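Local structure of uncharacterized protein MG376 homolog (Mycoplasma pneumoniae, 2HQL) at residues N9-I17 against Y67-R77; V49-L60 against T89-F97. The protein probably binds single-stranded DNA through an OB fold, two copies of which make up the assembly. All blocks are in the same frame, centred on the assembly; numbering follows the deposited sequence.

In the fold
Contacts 1 and 2 are two pairings within one OB-fold sheet, in which strand 69-81 lies between strands 9-22 and 86-96. Contact 1 joins the first and fourth strands in chain order, closing the sheet on itself; contact 2 sets the third strand parallel to the fifth and adds the helix 54-64. Their centres are about 8 Å apart. They meet directly through a salt bridge from R77 NE to E92 OE1 (2.7 Å) and a probable hydrogen bond from R77 N to T90 O (2.8 Å). Inside, I70 touches L60 and I72 touches I93, giving both contacts a common apolar core. Towards the other end of the pairing, L76 packs on T89.

Contact 1: N9-I17 against Y67-R77; sequences NRVFLEGEI and YKTISIEGILR
Methyl CG2 of I75 touches two flat groups: it meets CG of the N9 carboxamide, and it lies over the centre of one face of the R77 guanidinium (the partner of E92), 3.6 Å above its plane. The N9 amide has L76 O nearly in its own plane, in the antiparallel pairing that closes the OB-fold barrel. Two hydrogen bonds join the amide to the L76 peptide: OD1 of N9 accepts from L76 N at 2.8 Å, and ND2 of N9 donates to L76 O at 3.0 Å. The second bond is straighter (167°). With CG anti to the backbone N (chi1 -165°), N9 offers its amide as a further peptide group would. L76 O also accepts from Y48 OH of the second subunit.

A bend at chi2 takes the E73 carboxylate towards R10, where NE of R10 and OE2 of E73 form a salt bridge at 3.3 Å with only weak hydrogen-bond geometry. On the same side of the sheet as E73, the small hydroxymethyl of S71 lets its OG lie against CB of E14.

Hydrogen-bonded pairs V11/G74, L13/I72 and G15/I70 alternate with F12/E73 and E14/S71. The beta-branched and leucine side chains suit the buried side, while G74 and G15 put no side chain there, consistent with the tight coiling of a small barrel. Residues 9-13 also pair with a strand of the second subunit. At the far end, I17 N donates to K68 O at 2.6 Å, and I17 CG1 rests 4.1 Å from I70 CG2.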
# COMPACT_ATOMS: atom_id res chain seq x y z
N ASN A 9 -8.66 2.07 5.53
CA ASN A 9 -7.24 2.16 5.21
C ASN A 9 -6.37 1.45 6.24
O ASN A 9 -5.94 2.05 7.22
CB ASN A 9 -6.79 3.63 5.12
CG ASN A 9 -5.44 3.78 4.43
OD1 ASN A 9 -4.57 2.91 4.55
ND2 ASN A 9 -5.25 4.88 3.72
N ARG A 10 -6.13 0.16 6.02
CA ARG A 10 -5.30 -0.64 6.91
C ARG A 10 -4.36 -1.54 6.09
O ARG A 10 -4.77 -2.13 5.08
CB ARG A 10 -6.17 -1.46 7.86
CG ARG A 10 -6.98 -0.58 8.78
CD ARG A 10 -7.67 -1.33 9.89
NE ARG A 10 -6.75 -2.14 10.68
CZ ARG A 10 -7.08 -2.72 11.83
NH1 ARG A 10 -8.30 -2.56 12.32
NH2 ARG A 10 -6.21 -3.48 12.48
N VAL A 11 -3.11 -1.63 6.52
CA VAL A 11 -2.09 -2.43 5.83
C VAL A 11 -1.32 -3.28 6.84
O VAL A 11 -1.00 -2.81 7.92
CB VAL A 11 -1.04 -1.51 5.14
CG1 VAL A 11 -0.11 -2.33 4.26
CG2 VAL A 11 -1.75 -0.44 4.35
N PHE A 12 -1.04 -4.53 6.48
CA PHE A 12 -0.26 -5.44 7.32
C PHE A 12 0.86 -5.93 6.40
O PHE A 12 0.60 -6.47 5.32
CB PHE A 12 -1.12 -6.60 7.79
CG PHE A 12 -2.23 -6.18 8.68
CD1 PHE A 12 -2.10 -6.29 10.06
CD2 PHE A 12 -3.41 -5.66 8.16
CE1 PHE A 12 -3.11 -5.87 10.90
CE2 PHE A 12 -4.43 -5.23 8.99
CZ PHE A 12 -4.29 -5.34 10.37
N LEU A 13 2.10 -5.75 6.83
CA LEU A 13 3.20 -6.12 5.98
C LEU A 13 4.44 -6.50 6.77
O LEU A 13 4.61 -6.06 7.89
CB LEU A 13 3.53 -4.95 5.06
CG LEU A 13 4.49 -5.06 3.89
CD1 LEU A 13 3.90 -5.95 2.79
CD2 LEU A 13 4.73 -3.66 3.36
N GLU A 14 5.30 -7.29 6.14
CA GLU A 14 6.55 -7.74 6.76
C GLU A 14 7.66 -7.83 5.72
O GLU A 14 7.43 -8.20 4.58
CB GLU A 14 6.36 -9.12 7.39
CG GLU A 14 7.67 -9.87 7.53
CD GLU A 14 7.51 -11.30 7.99
OE1 GLU A 14 6.45 -11.90 7.72
OE2 GLU A 14 8.46 -11.82 8.59
N GLY A 15 8.87 -7.49 6.13
CA GLY A 15 10.00 -7.57 5.22
C GLY A 15 11.30 -7.41 5.96
O GLY A 15 11.32 -7.29 7.19
N GLU A 16 12.40 -7.42 5.22
CA GLU A 16 13.73 -7.26 5.79
C GLU A 16 14.17 -5.80 5.73
O GLU A 16 14.16 -5.19 4.66
CB GLU A 16 14.73 -8.16 5.05
CG GLU A 16 16.21 -7.74 5.14
CD GLU A 16 16.99 -8.43 6.25
OE1 GLU A 16 17.15 -9.66 6.19
OE2 GLU A 16 17.45 -7.73 7.18
N ILE A 17 14.56 -5.25 6.87
CA ILE A 17 15.03 -3.87 6.95
C ILE A 17 16.26 -3.71 6.05
O ILE A 17 17.26 -4.41 6.22
CB ILE A 17 15.41 -3.52 8.40
CG1 ILE A 17 14.23 -3.85 9.33
CG2 ILE A 17 15.82 -2.05 8.50
CD1 ILE A 17 14.48 -3.62 10.82
N TYR A 67 16.73 -6.24 15.18
CA TYR A 67 16.20 -7.28 14.28
C TYR A 67 16.46 -6.94 12.82
O TYR A 67 16.70 -5.78 12.48
CB TYR A 67 14.70 -7.42 14.47
CG TYR A 67 14.25 -7.70 15.88
CD1 TYR A 67 14.53 -8.92 16.49
CD2 TYR A 67 13.49 -6.77 16.58
CE1 TYR A 67 14.05 -9.20 17.76
CE2 TYR A 67 13.00 -7.05 17.85
CZ TYR A 67 13.28 -8.27 18.43
OH TYR A 67 12.76 -8.56 19.66
N LYS A 68 16.41 -7.95 11.96
CA LYS A 68 16.62 -7.77 10.53
C LYS A 68 15.28 -7.61 9.81
O LYS A 68 15.14 -6.78 8.91
CB LYS A 68 17.38 -8.96 9.93
CG LYS A 68 18.76 -9.17 10.51
CD LYS A 68 19.51 -10.27 9.76
CE LYS A 68 20.88 -10.55 10.39
NZ LYS A 68 21.74 -11.51 9.62
N THR A 69 14.29 -8.41 10.22
CA THR A 69 12.97 -8.33 9.62
C THR A 69 12.07 -7.57 10.58
O THR A 69 12.43 -7.33 11.73
CB THR A 69 12.32 -9.72 9.39
OG1 THR A 69 11.80 -10.23 10.62
CG2 THR A 69 13.34 -10.70 8.83
N ILE A 70 10.90 -7.17 10.09
CA ILE A 70 9.93 -6.46 10.91
C ILE A 70 8.57 -6.62 10.27
O ILE A 70 8.46 -6.65 9.05
CB ILE A 70 10.27 -4.95 11.03
CG1 ILE A 70 9.28 -4.29 12.01
CG2 ILE A 70 10.20 -4.29 9.64
CD1 ILE A 70 9.59 -2.85 12.37
N SER A 71 7.54 -6.76 11.11
CA SER A 71 6.16 -6.91 10.65
C SER A 71 5.40 -5.77 11.29
O SER A 71 5.66 -5.45 12.44
CB SER A 71 5.55 -8.23 11.13
OG SER A 71 6.30 -9.35 10.68
N ILE A 72 4.46 -5.17 10.57
CA ILE A 72 3.69 -4.06 11.14
C ILE A 72 2.24 -4.04 10.70
O ILE A 72 1.78 -4.87 9.92
CB ILE A 72 4.27 -2.66 10.75
CG1 ILE A 72 4.19 -2.48 9.22
CG2 ILE A 72 5.71 -2.50 11.24
CD1 ILE A 72 4.29 -1.04 8.77
N GLU A 73 1.53 -3.05 11.24
CA GLU A 73 0.15 -2.75 10.90
C GLU A 73 0.27 -1.26 10.59
O GLU A 73 0.85 -0.51 11.36
CB GLU A 73 -0.79 -2.95 12.09
CG GLU A 73 -2.26 -3.02 11.68
CD GLU A 73 -3.07 -1.80 12.06
OE1 GLU A 73 -3.09 -1.48 13.26
OE2 GLU A 73 -3.68 -1.16 11.16
N GLY A 74 -0.24 -0.82 9.45
CA GLY A 74 -0.10 0.59 9.15
C GLY A 74 -1.17 1.14 8.24
O GLY A 74 -2.15 0.45 7.92
N ILE A 75 -0.97 2.38 7.83
CA ILE A 75 -1.92 3.08 6.96
C ILE A 75 -1.21 3.50 5.67
O ILE A 75 -0.18 4.17 5.69
CB ILE A 75 -2.48 4.32 7.69
CG1 ILE A 75 -2.95 3.93 9.09
CG2 ILE A 75 -3.64 4.87 6.93
CD1 ILE A 75 -3.40 5.10 9.95
N LEU A 76 -1.77 3.09 4.54
CA LEU A 76 -1.16 3.43 3.26
C LEU A 76 -1.36 4.90 2.89
O LEU A 76 -2.49 5.38 2.75
CB LEU A 76 -1.73 2.52 2.17
CG LEU A 76 -0.87 2.33 0.93
CD1 LEU A 76 0.52 1.85 1.31
CD2 LEU A 76 -1.54 1.33 0.02
N ARG A 77 -0.24 5.62 2.74
CA ARG A 77 -0.20 7.04 2.38
C ARG A 77 0.57 7.22 1.08
O ARG A 77 1.16 6.28 0.56
CB ARG A 77 0.52 7.86 3.47
CG ARG A 77 0.04 7.63 4.88
CD ARG A 77 -1.43 7.97 5.00
NE ARG A 77 -1.82 8.18 6.39
CZ ARG A 77 -3.06 8.45 6.77
NH1 ARG A 77 -4.02 8.54 5.88
NH2 ARG A 77 -3.32 8.66 8.06

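Contact 2: V49-L60 against T89-F97; sequences VIYANGQLAYEL and TTIEIVKIF
In an OB fold the third and fifth strands pair in parallel, and here V49-N53 meets T89-I96 in that way, with the following helix packed against them. The strands are stitched by I91 N to V49 O, Y51 N to I91 O and I93 N to Y51 O, the last at 2.9 Å. A water continues the join, accepting from N53 N and donating to I93 O (2.6 Å).

On the outer side, chi1 of Y51 (68°) places CG between the backbone N and the carbonyl carbon and swings the ring across the neighbouring strand. A flat aromatic ring can lie over the E92 backbone and accept its CA-H on one face: this CH-pi contact puts E92 CA 3.9 Å from the Y51 centroid. T90 OG1 meets the ring edge 3.5 Å from Y51 CE1.

On the inner side, I93 is the wedge between sheet and helix. Its CD1 reaches I50 CD1 and presses tightly on L60 CD2 at 3.5 Å, while its CG2 touches L56 CD2. L56 and I96 slide past each other in opposite directions and meet through their CD1 methyls (3.5 Å).

A classic beta bulge, V94 and K95 opposite E73, follows I93. Strand 69-81 flanks the fifth strand here, strand 28-39 flanks the third, and the helix rests its L60 on I70 and V31 from these two strands.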
# COMPACT_ATOMS: atom_id res chain seq x y z
N VAL A 49 8.65 1.65 1.66
CA VAL A 49 9.16 2.64 2.59
C VAL A 49 8.11 2.82 3.66
O VAL A 49 6.95 3.08 3.38
CB VAL A 49 9.43 4.00 1.91
CG1 VAL A 49 9.91 5.00 2.94
CG2 VAL A 49 10.45 3.84 0.80
N ILE A 50 8.52 2.64 4.90
CA ILE A 50 7.62 2.78 6.03
C ILE A 50 8.20 3.83 6.96
O ILE A 50 9.39 4.14 6.88
CB ILE A 50 7.47 1.43 6.77
CG1 ILE A 50 8.83 0.97 7.31
CG2 ILE A 50 6.96 0.36 5.81
CD1 ILE A 50 8.75 -0.27 8.17
N TYR A 51 7.37 4.39 7.83
CA TYR A 51 7.86 5.40 8.77
C TYR A 51 7.03 5.39 10.05
O TYR A 51 6.03 4.69 10.14
CB TYR A 51 7.84 6.81 8.17
CG TYR A 51 6.47 7.39 7.90
CD1 TYR A 51 5.82 7.16 6.68
CD2 TYR A 51 5.82 8.17 8.85
CE1 TYR A 51 4.55 7.70 6.42
CE2 TYR A 51 4.55 8.71 8.61
CZ TYR A 51 3.92 8.47 7.39
OH TYR A 51 2.67 8.99 7.13
N ALA A 52 7.47 6.18 11.03
CA ALA A 52 6.79 6.30 12.31
C ALA A 52 7.13 7.63 12.97
O ALA A 52 8.17 8.22 12.70
CB ALA A 52 7.18 5.15 13.22
N ASN A 53 6.23 8.09 13.83
CA ASN A 53 6.41 9.34 14.55
C ASN A 53 6.38 9.13 16.07
O ASN A 53 6.03 8.05 16.54
CB ASN A 53 5.31 10.32 14.15
CG ASN A 53 5.48 10.86 12.76
OD1 ASN A 53 6.26 11.79 12.54
ND2 ASN A 53 4.78 10.27 11.81
N GLY A 54 6.78 10.17 16.80
CA GLY A 54 6.78 10.13 18.26
C GLY A 54 7.51 8.99 18.94
O GLY A 54 8.64 8.67 18.58
N GLN A 55 6.88 8.41 19.94
CA GLN A 55 7.48 7.29 20.66
C GLN A 55 7.83 6.16 19.70
O GLN A 55 8.96 5.65 19.73
CB GLN A 55 6.52 6.74 21.71
CG GLN A 55 6.28 7.65 22.91
CD GLN A 55 5.89 6.88 24.16
OE1 GLN A 55 5.52 7.48 25.17
NE2 GLN A 55 5.98 5.55 24.10
N LEU A 56 6.87 5.79 18.87
CA LEU A 56 7.02 4.70 17.91
C LEU A 56 8.17 4.87 16.90
O LEU A 56 8.60 3.89 16.29
CB LEU A 56 5.69 4.47 17.19
CG LEU A 56 5.49 3.22 16.31
CD1 LEU A 56 5.93 1.97 17.05
CD2 LEU A 56 4.03 3.12 15.91
N ALA A 57 8.66 6.09 16.72
CA ALA A 57 9.77 6.33 15.81
C ALA A 57 11.02 5.78 16.48
O ALA A 57 11.89 5.19 15.85
CB ALA A 57 9.94 7.82 15.54
N TYR A 58 11.08 5.98 17.79
CA TYR A 58 12.19 5.51 18.60
C TYR A 58 12.15 4.01 18.84
O TYR A 58 13.20 3.39 19.07
CB TYR A 58 12.19 6.27 19.92
CG TYR A 58 12.71 7.67 19.74
CD1 TYR A 58 14.07 7.91 19.60
CD2 TYR A 58 11.84 8.76 19.71
CE1 TYR A 58 14.57 9.20 19.42
CE2 TYR A 58 12.31 10.05 19.52
CZ TYR A 58 13.68 10.26 19.38
OH TYR A 58 14.18 11.54 19.22
N GLU A 59 10.95 3.44 18.79
CA GLU A 59 10.78 1.99 18.93
C GLU A 59 11.30 1.39 17.63
O GLU A 59 12.00 0.37 17.62
CB GLU A 59 9.30 1.63 19.06
CG GLU A 59 8.62 2.11 20.31
CD GLU A 59 7.13 1.79 20.30
OE1 GLU A 59 6.78 0.60 20.09
OE2 GLU A 59 6.31 2.72 20.51
N LEU A 60 10.93 2.03 16.52
CA LEU A 60 11.33 1.59 15.19
C LEU A 60 12.85 1.55 15.06
O LEU A 60 13.43 0.54 14.64
CB LEU A 60 10.71 2.52 14.14
CG LEU A 60 10.81 2.15 12.65
CD1 LEU A 60 10.44 0.68 12.45
CD2 LEU A 60 9.89 3.07 11.83
N THR A 89 4.23 5.86 -2.80
CA THR A 89 3.57 5.25 -1.64
C THR A 89 4.48 5.01 -0.41
O THR A 89 5.63 4.58 -0.54
CB THR A 89 2.95 3.90 -2.04
OG1 THR A 89 1.86 4.15 -2.93
CG2 THR A 89 2.45 3.15 -0.83
N THR A 90 3.94 5.30 0.77
CA THR A 90 4.64 5.08 2.04
C THR A 90 3.64 4.53 3.04
O THR A 90 2.44 4.80 2.93
CB THR A 90 5.22 6.40 2.64
OG1 THR A 90 4.16 7.32 2.92
CG2 THR A 90 6.21 7.04 1.70
N ILE A 91 4.11 3.76 4.01
CA ILE A 91 3.21 3.23 5.02
C ILE A 91 3.46 3.85 6.37
O ILE A 91 4.55 3.75 6.91
CB ILE A 91 3.33 1.70 5.21
CG1 ILE A 91 3.20 0.97 3.86
CG2 ILE A 91 2.25 1.21 6.18
CD1 ILE A 91 4.49 0.94 3.05
N GLU A 92 2.43 4.51 6.90
CA GLU A 92 2.47 5.14 8.21
C GLU A 92 2.26 4.04 9.24
O GLU A 92 1.17 3.49 9.37
CB GLU A 92 1.34 6.17 8.33
CG GLU A 92 1.43 7.03 9.57
CD GLU A 92 0.19 7.85 9.76
OE1 GLU A 92 -0.51 8.06 8.75
OE2 GLU A 92 -0.09 8.28 10.90
N ILE A 93 3.32 3.71 9.96
CA ILE A 93 3.25 2.66 10.96
C ILE A 93 2.33 2.99 12.12
O ILE A 93 2.41 4.07 12.71
CB ILE A 93 4.67 2.33 11.49
CG1 ILE A 93 5.50 1.70 10.35
CG2 ILE A 93 4.59 1.44 12.72
CD1 ILE A 93 6.97 1.58 10.67
N VAL A 94 1.44 2.06 12.44
CA VAL A 94 0.49 2.22 13.54
C VAL A 94 0.92 1.26 14.63
O VAL A 94 0.84 1.57 15.81
CB VAL A 94 -0.96 1.86 13.11
CG1 VAL A 94 -1.83 1.67 14.33
CG2 VAL A 94 -1.54 2.98 12.24
N LYS A 95 1.39 0.09 14.22
CA LYS A 95 1.80 -0.91 15.19
C LYS A 95 2.94 -1.83 14.72
O LYS A 95 2.98 -2.28 13.57
CB LYS A 95 0.57 -1.74 15.57
CG LYS A 95 0.76 -2.62 16.78
CD LYS A 95 -0.54 -3.26 17.21
CE LYS A 95 -0.33 -4.11 18.44
NZ LYS A 95 0.69 -5.16 18.17
N ILE A 96 3.87 -2.10 15.63
CA ILE A 96 4.99 -2.99 15.34
C ILE A 96 4.74 -4.28 16.10
O ILE A 96 4.34 -4.25 17.26
CB ILE A 96 6.34 -2.41 15.82
CG1 ILE A 96 6.64 -1.10 15.09
CG2 ILE A 96 7.45 -3.42 15.57
CD1 ILE A 96 7.96 -0.48 15.49
N PHE A 97 4.97 -5.40 15.44
CA PHE A 97 4.74 -6.69 16.08
C PHE A 97 6.04 -7.35 16.56
O PHE A 97 7.14 -6.99 16.14
CB PHE A 97 4.02 -7.63 15.11
CG PHE A 97 2.68 -7.12 14.63
CD1 PHE A 97 1.62 -6.96 15.53
CD2 PHE A 97 2.47 -6.81 13.29
CE1 PHE A 97 0.37 -6.51 15.09
CE2 PHE A 97 1.22 -6.36 12.84
CZ PHE A 97 0.18 -6.21 13.75
O HOH W 1 6.58 2.22 -0.35
O HOH W 2 3.62 6.16 13.60
O HOH W 3 4.21 -1.06 18.46